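Local coordinates for multi-copper Oxidase CueO (Ochrobactrum, PDB 6EVG), which probably couples the oxidation of phenolic substrates to oxygen reduction as a laccase-like copper enzyme, and is active on lignin model compounds and lignosulfonate, at residues L39-G44 against A57-A62; G65-L70 against A147-V152; L78-G83 against N107-G112. One frame throughout, in Å; residues are numbered along the deposited sequence.

How the contacts relate
The three contacts show how bonding changes with place in one cupredoxin-like domain. Contact 2 is the most buried, a parallel strand pair in the five-stranded sheet, held by regular backbone bonds and by aliphatic packing on both faces. Contacts 1 and 3 lie farther out and share the four-stranded sheet, in which strands 36-46 and 75-82 are neighbours. Contact 1 is an antiparallel hairpin at that sheet's edge, where an asparagine amide continues the bonding as the strand ends. Contact 3 ties a loop to a strand end mainly through one asparagine. I59 and L39 reach P66, so contacts 1 and 2 meet between the sheets, and L78 touches M150.

Contact 1: L39-G44 against A57-A62; sequences LKVQTG and AGINGA
Q42 lays its carboxamide over the turn of G61, N60 reaches across to the backbone of K40, and I59 packs against L39; Q42, N60 and I59 have the largest shares of the surface buried between L39-G44 and A57-A62. The strands run antiparallel, with Q42 and G58 as the hydrogen-bonded pair: Q42 N donates to G58 O at 3.0 Å, and G58 N to Q42 O at 2.9 Å. With chi1 at 58°, CG of Q42 stands between its own backbone N and carbonyl carbon, which brings this methylene to 3.2 Å from G61 O. The chain then extends until NE2 bonds to K40 O at 3.2 Å, approaching from above the carbonyl plane. N60 N takes the same oxygen at 2.8 Å from the opposite face, so K40 O is gripped twice and the Q42 amide is fixed along the turn. At the end of the ladder a side chain does the work of the backbone in one of the two bonds. N60 turns into the left-handed helical region (phi 58°), and its OD1, in place of a main-chain carbonyl, accepts K40 N at 2.8 Å with an N-H...O angle of 160°. ND2 of the same amide bonds to K38 O, which sets its rotation. On the buried side, CG2 of I59 touches CB of L39 at 3.9 Å, and V41 lies on the same side of the hairpin as I59. Strand 54-59 forms one edge of its sheet; strand 36-46 is bonded on its other flank to strand 75-82, while L39 and I59 both rest on F130 of strand 126-131 in the opposing sheet.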
loop_
_atom_site.group_PDB
_atom_site.type_symbol
_atom_site.label_atom_id
_atom_site.label_comp_id
_atom_site.label_asym_id
_atom_site.label_seq_id
_atom_site.Cartn_x
_atom_site.Cartn_y
_atom_site.Cartn_z
ATOM N N LEU A 39 18.424 6.211 1.466
ATOM C CA LEU A 39 17.105 6.575 2.020
ATOM C C LEU A 39 17.282 6.986 3.462
ATOM O O LEU A 39 17.596 6.178 4.311
ATOM C CB LEU A 39 16.172 5.366 1.962
ATOM C CG LEU A 39 15.954 4.772 0.564
ATOM C CD1 LEU A 39 15.223 3.414 0.688
ATOM C CD2 LEU A 39 15.137 5.727 -0.315
ATOM N N LYS A 40 17.050 8.252 3.788
ATOM C CA LYS A 40 17.264 8.783 5.120
ATOM C C LYS A 40 15.908 9.153 5.721
ATOM O O LYS A 40 15.225 10.065 5.235
ATOM C CB LYS A 40 18.198 9.985 5.100
ATOM C CG LYS A 40 18.450 10.534 6.530
ATOM C CD LYS A 40 19.329 11.754 6.535
ATOM C CE LYS A 40 19.450 12.373 7.930
ATOM N NZ LYS A 40 20.436 13.484 7.823
ATOM N N VAL A 41 15.547 8.462 6.792
ATOM C CA VAL A 41 14.284 8.721 7.507
ATOM C C VAL A 41 14.533 9.877 8.472
ATOM O O VAL A 41 15.531 9.869 9.226
ATOM C CB VAL A 41 13.806 7.445 8.234
ATOM C CG1 VAL A 41 12.485 7.723 8.887
ATOM C CG2 VAL A 41 13.744 6.259 7.257
ATOM N N GLN A 42 13.635 10.859 8.495
ATOM C CA GLN A 42 13.872 12.073 9.218
ATOM C C GLN A 42 12.579 12.774 9.591
ATOM O O GLN A 42 11.595 12.666 8.873
ATOM C CB GLN A 42 14.737 13.030 8.382
ATOM C CG GLN A 42 14.083 13.370 7.038
ATOM C CD GLN A 42 15.071 13.984 6.050
ATOM O OE1 GLN A 42 15.093 15.207 5.900
ATOM N NE2 GLN A 42 15.847 13.170 5.347
ATOM N N THR A 43 12.604 13.501 10.694
ATOM C CA THR A 43 11.489 14.380 11.048
ATOM C C THR A 43 11.619 15.719 10.353
ATOM O O THR A 43 12.700 16.114 9.903
ATOM C CB THR A 43 11.319 14.551 12.560
ATOM O OG1 THR A 43 12.492 15.187 13.043
ATOM C CG2 THR A 43 11.052 13.240 13.282
ATOM N N GLY A 44 10.509 16.454 10.317
ATOM C CA GLY A 44 10.556 17.809 9.774
ATOM C C GLY A 44 9.186 18.469 9.975
ATOM O O GLY A 44 8.440 18.090 10.875
ATOM N N ALA A 57 7.226 13.592 9.234
ATOM C CA ALA A 57 8.447 12.830 9.006
ATOM C C ALA A 57 8.365 12.244 7.625
ATOM O O ALA A 57 7.278 11.980 7.119
ATOM C CB ALA A 57 8.635 11.739 10.059
ATOM N N GLY A 58 9.521 12.010 7.012
ATOM C CA GLY A 58 9.584 11.478 5.680
ATOM C C GLY A 58 10.890 10.828 5.382
ATOM O O GLY A 58 11.707 10.587 6.272
ATOM N N ILE A 59 11.094 10.541 4.092
ATOM C CA ILE A 59 12.284 9.872 3.594
ATOM C C ILE A 59 12.935 10.811 2.594
ATOM O O ILE A 59 12.305 11.226 1.599
ATOM C CB ILE A 59 11.965 8.503 2.956
ATOM C CG1 ILE A 59 11.165 7.634 3.940
ATOM C CG2 ILE A 59 13.242 7.847 2.486
ATOM C CD1 ILE A 59 10.756 6.297 3.419
ATOM N N ASN A 60 14.195 11.196 2.855
ATOM C CA ASN A 60 14.880 12.163 2.008
ATOM C C ASN A 60 14.104 13.493 1.926
ATOM O O ASN A 60 14.177 14.218 0.916
ATOM C CB ASN A 60 15.201 11.641 0.634
ATOM C CG ASN A 60 16.109 10.445 0.650
ATOM O OD1 ASN A 60 16.725 10.108 1.682
ATOM N ND2 ASN A 60 16.262 9.784 -0.483
ATOM N N GLY A 61 13.436 13.843 2.987
ATOM C CA GLY A 61 12.617 15.022 3.101
ATOM C C GLY A 61 11.639 14.848 4.217
ATOM O O GLY A 61 11.666 13.860 4.943
ATOM N N ALA A 62 10.768 15.870 4.399
ATOM C CA ALA A 62 9.937 15.949 5.581
ATOM C C ALA A 62 8.631 15.202 5.525
ATOM O O ALA A 62 7.933 15.068 6.532
ATOM C CB ALA A 62 9.647 17.408 5.887
#

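Contact 2: G65-L70 against A147-V152; sequences GPLVRL and AGLMVV
P66, V68 and L70 turn their peptide groups toward L149 and V151, and four backbone hydrogen bonds join the strands in parallel register. L149 N donates to P66 O at 2.9 Å, almost straight at 176° and in the carbonyl plane. L149 O in turn receives V68 N at 2.8 Å, from above its plane. V151 repeats the exchange one step along: its N goes to V68 O at 2.9 Å, in a more bent bond of 144°, and its O takes L70 N at 2.8 Å. L149 and V151 thus each give and accept once. The peptide groups of L67 and R69 face the other way, L67 bonding to P27 and V29 and R69 to V29; G148 turns similarly to F130 of strand 126-131. The guanidinium of R69, led off from the pair, forms a salt bridge through NH2 with OE2 of E30.

Packing on both faces is almost wholly aliphatic. L67 crosses L149 and V151 obliquely: its CG meets CB of L149 at 3.9 Å, and its CD2 meets CG2 of V151 at the same distance. On the other face, CD1 of L70 lies 3.9 Å from SD of M150, and the bend at the methionine's last torsion (chi3 -77°) turns CE back to 4.3 Å from CG1 of V68. V68 and M150 also lean on F130.

In this central part of a cupredoxin-like sheet the four bonds pair the inward-facing groups of P66, V68 and L70 with those of L149 and V151, and R69 pairs with E30, which suits two strands distant in sequence to a largely apolar interior.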
loop_
_atom_site.group_PDB
_atom_site.type_symbol
_atom_site.label_atom_id
_atom_site.label_comp_id
_atom_site.label_asym_id
_atom_site.label_seq_id
_atom_site.Cartn_x
_atom_site.Cartn_y
_atom_site.Cartn_z
ATOM N N GLY A 65 8.320 10.433 0.238
ATOM C CA GLY A 65 9.611 9.886 -0.106
ATOM C C GLY A 65 9.756 9.778 -1.597
ATOM O O GLY A 65 8.859 10.117 -2.369
ATOM N N PRO A 66 10.924 9.315 -2.052
ATOM C CA PRO A 66 11.171 9.145 -3.484
ATOM C C PRO A 66 10.380 7.979 -4.077
ATOM O O PRO A 66 9.904 7.100 -3.358
ATOM C CB PRO A 66 12.657 8.847 -3.548
ATOM C CG PRO A 66 12.933 8.142 -2.243
ATOM C CD PRO A 66 12.049 8.859 -1.256
ATOM N N LEU A 67 10.347 7.974 -5.414
ATOM C CA LEU A 67 10.008 6.762 -6.190
ATOM C C LEU A 67 11.322 6.152 -6.637
ATOM O O LEU A 67 12.065 6.753 -7.416
ATOM C CB LEU A 67 9.069 7.083 -7.343
ATOM C CG LEU A 67 8.584 5.829 -8.114
ATOM C CD1 LEU A 67 7.177 5.982 -8.588
ATOM C CD2 LEU A 67 9.520 5.416 -9.210
ATOM N N VAL A 68 11.632 5.000 -6.055
ATOM C CA VAL A 68 12.830 4.226 -6.375
ATOM C C VAL A 68 12.489 3.296 -7.531
ATOM O O VAL A 68 11.554 2.514 -7.453
ATOM C CB VAL A 68 13.306 3.420 -5.156
ATOM C CG1 VAL A 68 14.540 2.597 -5.509
ATOM C CG2 VAL A 68 13.555 4.325 -3.981
ATOM N N ARG A 69 13.223 3.411 -8.659
ATOM C CA ARG A 69 12.985 2.549 -9.816
ATOM C C ARG A 69 14.119 1.542 -9.955
ATOM O O ARG A 69 15.298 1.954 -10.035
ATOM C CB ARG A 69 12.841 3.386 -11.061
ATOM C CG ARG A 69 12.442 2.545 -12.264
ATOM C CD ARG A 69 11.769 3.388 -13.346
ATOM N NE ARG A 69 12.766 4.184 -13.914
ATOM C CZ ARG A 69 12.570 5.251 -14.746
ATOM N NH1 ARG A 69 11.359 5.690 -15.100
ATOM N NH2 ARG A 69 13.622 5.850 -15.268
ATOM N N LEU A 70 13.782 0.273 -9.880
ATOM C CA LEU A 70 14.694 -0.840 -9.929
ATOM C C LEU A 70 14.414 -1.713 -11.120
ATOM O O LEU A 70 13.266 -1.969 -11.474
ATOM C CB LEU A 70 14.523 -1.671 -8.674
ATOM C CG LEU A 70 14.755 -0.928 -7.346
ATOM C CD1 LEU A 70 14.494 -1.861 -6.188
ATOM C CD2 LEU A 70 16.096 -0.282 -7.254
ATOM N N ALA A 147 7.075 7.181 4.106
ATOM C CA ALA A 147 6.778 6.209 3.055
ATOM C C ALA A 147 7.518 6.608 1.817
ATOM O O ALA A 147 7.831 7.777 1.625
ATOM C CB ALA A 147 5.297 6.125 2.728
ATOM N N GLY A 148 7.760 5.615 0.953
ATOM C CA GLY A 148 8.244 5.889 -0.409
ATOM C C GLY A 148 7.671 4.834 -1.354
ATOM O O GLY A 148 6.985 3.934 -0.927
ATOM N N LEU A 149 7.981 5.016 -2.630
ATOM C CA LEU A 149 7.446 4.174 -3.696
ATOM C C LEU A 149 8.573 3.389 -4.338
ATOM O O LEU A 149 9.715 3.835 -4.347
ATOM C CB LEU A 149 6.704 5.028 -4.737
ATOM C CG LEU A 149 5.611 5.899 -4.181
ATOM C CD1 LEU A 149 4.986 6.745 -5.288
ATOM C CD2 LEU A 149 4.535 5.088 -3.459
ATOM N N MET A 150 8.255 2.216 -4.895
ATOM C CA MET A 150 9.282 1.339 -5.463
ATOM C C MET A 150 8.772 0.591 -6.656
ATOM O O MET A 150 7.970 -0.338 -6.470
ATOM C CB MET A 150 9.800 0.385 -4.360
ATOM C CG MET A 150 10.938 -0.494 -4.821
ATOM S SD MET A 150 11.751 -1.386 -3.450
ATOM C CE MET A 150 12.747 -0.121 -2.719
ATOM N N VAL A 151 9.165 0.996 -7.849
ATOM C CA VAL A 151 8.789 0.330 -9.075
ATOM C C VAL A 151 9.847 -0.679 -9.475
ATOM O O VAL A 151 11.040 -0.342 -9.509
ATOM C CB VAL A 151 8.563 1.370 -10.207
ATOM C CG1 VAL A 151 8.447 0.678 -11.558
ATOM C CG2 VAL A 151 7.348 2.218 -9.910
ATOM N N VAL A 152 9.420 -1.911 -9.770
ATOM C CA VAL A 152 10.261 -2.889 -10.444
ATOM C C VAL A 152 9.838 -2.890 -11.908
ATOM O O VAL A 152 8.663 -3.110 -12.201
ATOM C CB VAL A 152 10.129 -4.306 -9.845
ATOM C CG1 VAL A 152 10.896 -5.307 -10.692
ATOM C CG2 VAL A 152 10.655 -4.297 -8.410
#

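Contact 3: L78-G83 against N107-G112; sequences LSVENG and NVIAAG
The end of strand 75-82 meets an irregular loop, with N82 and G112 facing each other at a CA-CA distance of 5.1 Å and a weak, strongly bent bond (120°) from G112 N to N82 O. G112 adopts a positive phi of 79°, a conformation that suits glycine. The side chain of N82 does most of the joining and has more surface buried here than any other residue. CG lies anti to the backbone N (chi1 -178°), which swings the amide toward the loop, where ND2 donates to I109 O at 3.0 Å from above the carbonyl plane. ND2 also donates to E86 O, its stronger partner, while OD1 receives M84 N and so closes an Asx turn just after the strand. Both ends of the amide are therefore occupied, and its rotation is set by groups from two parts of the chain.

In the cupredoxin-like domain, N107-G112 belongs to the long connection between strands 91-93 and 114-120, and this contact folds it against the strand that lies beside 114-120 in the sheet. Beside the amide, CG2 of I109 touches CB of N82 at 3.8 Å. The other branch of the isoleucine reaches V80: CD1 meets CG1 of V80 at 3.7 Å, the two side chains crossing at about a right angle. Both I109 and V80 also touch W115 of strand 114-120, and V80 is backed by W92. A111 and G112, in contrast, lie at the exposed side of the loop.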
loop_
_atom_site.group_PDB
_atom_site.type_symbol
_atom_site.label_atom_id
_atom_site.label_comp_id
_atom_site.label_asym_id
_atom_site.label_seq_id
_atom_site.Cartn_x
_atom_site.Cartn_y
_atom_site.Cartn_z
ATOM N N LEU A 78 20.069 -1.122 -0.591
ATOM C CA LEU A 78 19.072 -0.181 -0.061
ATOM C C LEU A 78 19.621 0.345 1.254
ATOM O O LEU A 78 19.521 -0.304 2.288
ATOM C CB LEU A 78 17.717 -0.876 0.098
ATOM C CG LEU A 78 17.094 -1.384 -1.205
ATOM C CD1 LEU A 78 15.867 -2.232 -0.947
ATOM C CD2 LEU A 78 16.750 -0.251 -2.165
ATOM N N SER A 79 20.288 1.499 1.169
ATOM C CA SER A 79 21.027 2.068 2.286
ATOM C C SER A 79 20.116 2.962 3.080
ATOM O O SER A 79 19.869 4.122 2.677
ATOM C CB SER A 79 22.232 2.834 1.798
ATOM O OG SER A 79 22.958 3.370 2.854
ATOM N N VAL A 80 19.601 2.481 4.224
ATOM C CA VAL A 80 18.617 3.179 5.033
ATOM C C VAL A 80 19.317 3.801 6.234
ATOM O O VAL A 80 19.975 3.114 7.015
ATOM C CB VAL A 80 17.506 2.250 5.505
ATOM C CG1 VAL A 80 16.441 3.031 6.281
ATOM C CG2 VAL A 80 16.870 1.505 4.318
ATOM N N GLU A 81 19.204 5.084 6.426
ATOM C CA GLU A 81 19.733 5.776 7.604
ATOM C C GLU A 81 18.578 6.283 8.453
ATOM O O GLU A 81 17.655 6.922 7.923
ATOM C CB GLU A 81 20.572 6.952 7.168
ATOM C CG GLU A 81 21.120 7.787 8.261
ATOM C CD GLU A 81 22.051 8.911 7.831
ATOM O OE1 GLU A 81 22.469 8.996 6.679
ATOM O OE2 GLU A 81 22.405 9.726 8.689
ATOM N N ASN A 82 18.627 6.000 9.750
ATOM C CA ASN A 82 17.645 6.518 10.685
ATOM C C ASN A 82 18.122 7.795 11.279
ATOM O O ASN A 82 18.960 7.810 12.182
ATOM C CB ASN A 82 17.336 5.495 11.769
ATOM C CG ASN A 82 16.277 5.978 12.721
ATOM O OD1 ASN A 82 15.698 7.064 12.510
ATOM N ND2 ASN A 82 15.945 5.205 13.746
ATOM N N GLY A 83 17.659 8.934 10.743
ATOM C CA GLY A 83 17.985 10.211 11.253
ATOM C C GLY A 83 17.085 10.734 12.356
ATOM O O GLY A 83 17.146 11.910 12.702
ATOM N N ASN A 107 13.878 -6.388 13.895
ATOM C CA ASN A 107 15.151 -5.789 13.431
ATOM C C ASN A 107 15.015 -4.299 13.254
ATOM O O ASN A 107 15.281 -3.755 12.200
ATOM C CB ASN A 107 15.690 -6.528 12.193
ATOM C CG ASN A 107 14.825 -6.433 10.928
ATOM O OD1 ASN A 107 13.594 -6.348 10.988
ATOM N ND2 ASN A 107 15.474 -6.542 9.750
ATOM N N VAL A 108 14.666 -3.613 14.320
ATOM C CA VAL A 108 14.507 -2.183 14.324
ATOM C C VAL A 108 15.857 -1.508 14.133
ATOM O O VAL A 108 16.860 -1.901 14.742
ATOM C CB VAL A 108 13.848 -1.745 15.651
ATOM C CG1 VAL A 108 13.766 -0.223 15.777
ATOM C CG2 VAL A 108 12.428 -2.335 15.788
ATOM N N ILE A 109 15.872 -0.453 13.323
ATOM C CA ILE A 109 17.050 0.385 13.138
ATOM C C ILE A 109 17.101 1.418 14.271
ATOM O O ILE A 109 16.217 2.279 14.375
ATOM C CB ILE A 109 17.023 1.149 11.770
ATOM C CG1 ILE A 109 16.656 0.252 10.622
ATOM C CG2 ILE A 109 18.368 1.859 11.557
ATOM C CD1 ILE A 109 16.373 1.009 9.365
ATOM N N ALA A 110 18.096 1.297 15.130
ATOM C CA ALA A 110 18.192 2.191 16.252
ATOM C C ALA A 110 18.383 3.639 15.806
ATOM O O ALA A 110 18.899 3.949 14.704
ATOM C CB ALA A 110 19.344 1.812 17.150
ATOM N N ALA A 111 17.947 4.529 16.687
ATOM C CA ALA A 111 18.120 5.957 16.457
ATOM C C ALA A 111 19.529 6.294 16.043
ATOM O O ALA A 111 20.525 5.888 16.708
ATOM C CB ALA A 111 17.802 6.760 17.703
ATOM N N GLY A 112 19.667 7.013 14.934
ATOM C CA GLY A 112 20.940 7.440 14.419
ATOM C C GLY A 112 21.751 6.388 13.647
ATOM O O GLY A 112 22.835 6.742 13.140
#